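Local coordinates for protein Rab GDP dissociation inhibitor alpha (Naegleria fowleri, PDB 6C87) that probably binds prenylated, GDP-bound Rab GTPases, slowing their release of GDP and extracting them from membranes for recycling during vesicle transport, at residues K87-N92 with K97-T102. Sequence-based numbering, arbitrary orientation.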
ATOM      1  N   LYS A  87      24.143  18.551  -8.498  1.00 35.77           N
ATOM      2  CA  LYS A  87      23.049  17.818  -9.123  1.00 37.61           C
ATOM      3  C   LYS A  87      21.783  18.661  -9.051  1.00 41.37           C
ATOM      4  O   LYS A  87      21.546  19.369  -8.067  1.00 41.84           O
ATOM      5  CB  LYS A  87      22.804  16.453  -8.452  1.00 31.52           C
ATOM      6  CG  LYS A  87      23.944  15.443  -8.578  1.00 36.54           C
ATOM      7  CD  LYS A  87      23.715  14.251  -7.636  1.00 36.01           C
ATOM      8  CE  LYS A  87      24.806  13.182  -7.761  1.00 31.96           C
ATOM      9  NZ  LYS A  87      24.588  12.240  -8.904  1.00 34.16           N
ATOM     10  N   PHE A  88      20.981  18.590 -10.100  1.00 35.72           N
ATOM     11  CA  PHE A  88      19.697  19.266 -10.123  1.00 37.34           C
ATOM     12  C   PHE A  88      18.612  18.350  -9.565  1.00 45.00           C
ATOM     13  O   PHE A  88      18.739  17.122  -9.564  1.00 53.76           O
ATOM     14  CB  PHE A  88      19.338  19.682 -11.551  1.00 40.19           C
ATOM     15  CG  PHE A  88      20.176  20.804 -12.089  1.00 37.25           C
ATOM     16  CD1 PHE A  88      20.598  21.834 -11.262  1.00 37.31           C
ATOM     17  CD2 PHE A  88      20.543  20.828 -13.422  1.00 36.92           C
ATOM     18  CE1 PHE A  88      21.361  22.870 -11.762  1.00 32.61           C
ATOM     19  CE2 PHE A  88      21.308  21.862 -13.927  1.00 36.86           C
ATOM     20  CZ  PHE A  88      21.711  22.885 -13.102  1.00 30.58           C
ATOM     21  N   LEU A  89      17.534  18.960  -9.082  1.00 41.93           N
ATOM     22  CA  LEU A  89      16.383  18.200  -8.623  1.00 40.49           C
ATOM     23  C   LEU A  89      15.292  18.266  -9.685  1.00 45.55           C
ATOM     24  O   LEU A  89      14.907  19.356 -10.124  1.00 45.39           O
ATOM     25  CB  LEU A  89      15.851  18.732  -7.291  1.00 43.40           C
ATOM     26  CG  LEU A  89      16.735  18.656  -6.042  1.00 41.68           C
ATOM     27  CD1 LEU A  89      17.635  19.898  -5.896  1.00 36.57           C
ATOM     28  CD2 LEU A  89      15.886  18.429  -4.801  1.00 38.04           C
ATOM     29  N   MET A  90      14.795  17.100 -10.091  1.00 43.99           N
ATOM     30  CA  MET A  90      13.569  17.046 -10.876  1.00 39.56           C
ATOM     31  C   MET A  90      12.429  17.567 -10.008  1.00 39.41           C
ATOM     32  O   MET A  90      12.233  17.098  -8.881  1.00 38.71           O
ATOM     33  CB  MET A  90      13.311  15.617 -11.353  1.00 36.49           C
ATOM     34  CG  MET A  90      11.931  15.358 -11.934  1.00 42.59           C
ATOM     35  SD  MET A  90      11.595  16.210 -13.491  1.00 51.61           S
ATOM     36  CE  MET A  90      12.910  15.586 -14.539  1.00 38.45           C
ATOM     37  N   ALA A  91      11.672  18.525 -10.551  1.00 39.11           N
ATOM     38  CA  ALA A  91      10.811  19.394  -9.749  1.00 41.49           C
ATOM     39  C   ALA A  91       9.835  18.651  -8.840  1.00 52.81           C
ATOM     40  O   ALA A  91       9.558  19.112  -7.726  1.00 71.19           O
ATOM     41  CB  ALA A  91      10.048  20.343 -10.666  1.00 41.84           C
ATOM     42  N   ASN A  92       9.296  17.514  -9.273  1.00 39.61           N
ATOM     43  CA  ASN A  92       8.399  16.786  -8.370  1.00 43.95           C
ATOM     44  C   ASN A  92       8.819  15.328  -8.226  1.00 42.60           C
ATOM     45  O   ASN A  92       7.972  14.442  -8.073  1.00 42.11           O
ATOM     46  CB  ASN A  92       6.943  16.886  -8.828  1.00 55.30           C
ATOM     47  CG  ASN A  92       6.234  18.116  -8.275  1.00 55.88           C
ATOM     48  OD1 ASN A  92       6.245  18.365  -7.070  1.00 60.23           O
ATOM     49  ND2 ASN A  92       5.623  18.895  -9.160  1.00 54.24           N
ATOM     50  N   LYS A  97      10.196  14.901  -2.919  1.00 51.94           N
ATOM     51  CA  LYS A  97       9.168  14.345  -2.043  1.00 51.98           C
ATOM     52  C   LYS A  97       9.751  13.892  -0.709  1.00 50.10           C
ATOM     53  O   LYS A  97       9.137  14.103   0.344  1.00 46.09           O
ATOM     54  CB  LYS A  97       8.438  13.195  -2.743  1.00 48.30           C
ATOM     55  CG  LYS A  97       7.471  13.679  -3.819  1.00 46.43           C
ATOM     56  CD  LYS A  97       6.710  12.549  -4.491  1.00 45.87           C
ATOM     57  CE  LYS A  97       5.757  13.106  -5.536  1.00 50.10           C
ATOM     58  NZ  LYS A  97       4.825  12.076  -6.063  1.00 59.06           N
ATOM     59  N   ILE A  98      10.947  13.296  -0.724  1.00 51.29           N
ATOM     60  CA  ILE A  98      11.578  12.888   0.527  1.00 51.79           C
ATOM     61  C   ILE A  98      11.929  14.107   1.371  1.00 53.51           C
ATOM     62  O   ILE A  98      11.716  14.116   2.589  1.00 52.68           O
ATOM     63  CB  ILE A  98      12.825  12.037   0.245  1.00 52.12           C
ATOM     64  CG1 ILE A  98      12.475  10.823  -0.608  1.00 52.51           C
ATOM     65  CG2 ILE A  98      13.431  11.561   1.549  1.00 55.71           C
ATOM     66  CD1 ILE A  98      13.704  10.023  -1.035  1.00 47.95           C
ATOM     67  N   LEU A  99      12.478  15.148   0.736  1.00 49.60           N
ATOM     68  CA  LEU A  99      12.794  16.387   1.441  1.00 41.30           C
ATOM     69  C   LEU A  99      11.551  16.998   2.074  1.00 46.66           C
ATOM     70  O   LEU A  99      11.614  17.538   3.185  1.00 50.72           O
ATOM     71  CB  LEU A  99      13.428  17.379   0.469  1.00 35.20           C
ATOM     72  CG  LEU A  99      14.830  17.028  -0.018  1.00 37.87           C
ATOM     73  CD1 LEU A  99      15.339  18.077  -1.008  1.00 33.32           C
ATOM     74  CD2 LEU A  99      15.760  16.888   1.186  1.00 30.88           C
ATOM     75  N   ARG A 100      10.411  16.920   1.382  1.00 40.37           N
ATOM     76  CA  ARG A 100       9.168  17.426   1.953  1.00 37.85           C
ATOM     77  C   ARG A 100       8.755  16.632   3.183  1.00 44.70           C
ATOM     78  O   ARG A 100       8.232  17.202   4.147  1.00 48.79           O
ATOM     79  CB  ARG A 100       8.053  17.414   0.910  1.00 40.56           C
ATOM     80  CG  ARG A 100       8.069  18.604  -0.040  1.00 47.57           C
ATOM     81  CD  ARG A 100       7.119  18.409  -1.219  1.00 45.49           C
ATOM     82  NE  ARG A 100       7.410  19.355  -2.289  1.00 47.94           N
ATOM     83  CZ  ARG A 100       6.926  19.273  -3.527  1.00 48.35           C
ATOM     84  NH1 ARG A 100       6.126  18.269  -3.865  1.00 45.82           N
ATOM     85  NH2 ARG A 100       7.255  20.194  -4.431  1.00 39.99           N
ATOM     86  N   MET A 101       8.991  15.319   3.174  1.00 48.26           N
ATOM     87  CA  MET A 101       8.619  14.485   4.312  1.00 37.79           C
ATOM     88  C   MET A 101       9.356  14.897   5.582  1.00 42.60           C
ATOM     89  O   MET A 101       8.792  14.834   6.682  1.00 51.54           O
ATOM     90  CB  MET A 101       8.907  13.026   3.991  1.00 35.24           C
ATOM     91  CG  MET A 101       7.950  12.387   3.025  1.00 47.87           C
ATOM     92  SD  MET A 101       8.551  10.731   2.678  1.00 55.71           S
ATOM     93  CE  MET A 101       7.840   9.857   4.073  1.00 54.86           C
ATOM     94  N   THR A 102      10.616  15.316   5.454  1.00 38.00           N
ATOM     95  CA  THR A 102      11.363  15.755   6.628  1.00 41.92           C
ATOM     96  C   THR A 102      10.932  17.134   7.103  1.00 45.09           C
ATOM     97  O   THR A 102      11.126  17.464   8.276  1.00 46.18           O
ATOM     98  CB  THR A 102      12.860  15.812   6.331  1.00 44.41           C
ATOM     99  OG1 THR A 102      13.101  16.838   5.360  1.00 41.07           O
ATOM    100  CG2 THR A 102      13.373  14.467   5.799  1.00 44.80           C
TER
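Arg100 and Asn92 show how the loop leaving a short strand can be tied back to the helix that follows, by one arginine and one amide oxygen. Asn92 OD1, the acceptor of the amide, takes N-H groups from both terminal nitrogens of the guanidinium, lying at its edge and somewhat tilted out of its plane. The bond from Arg100 NH1 to Asn92 OD1 is 3.2 Å long, with a C=O...N angle of 166° but a bend at the hydrogen (146°); the one from Arg100 NH2 to Asn92 OD1, at 3.4 Å, is weak. The two flat groups are turned 66° against each other. The Arg100 chain runs extended from CG to NE, which carries the guanidinium across to the segment 87-92. Beside this bridge, the extended Lys97 chain passes Asn92, with its CE 3.6 Å from Asn92 O. On the buried side a small apolar contact joins strand and helix: Leu89 CD2 meets Leu99 CD1 at 3.8 Å, the two side chains crossing at about a right angle. This is a short strand-to-helix connection in the GDP dissociation inhibitor fold, where strand 89-90 leads within a few residues into helix 94-102. Farther out, the Leu89 backbone is hydrogen-bonded to Val235, in the antiparallel pairing with strand 234-237, while Leu99 also packs on Val26 of helix 22-33 and Phe248 of helix 243-254. Asn92 rests against Met228 of helix 212-229. The stronger partner of Arg100 is Asn227 of the second subunit, whose backbone oxygen takes a hydrogen bond from NH2.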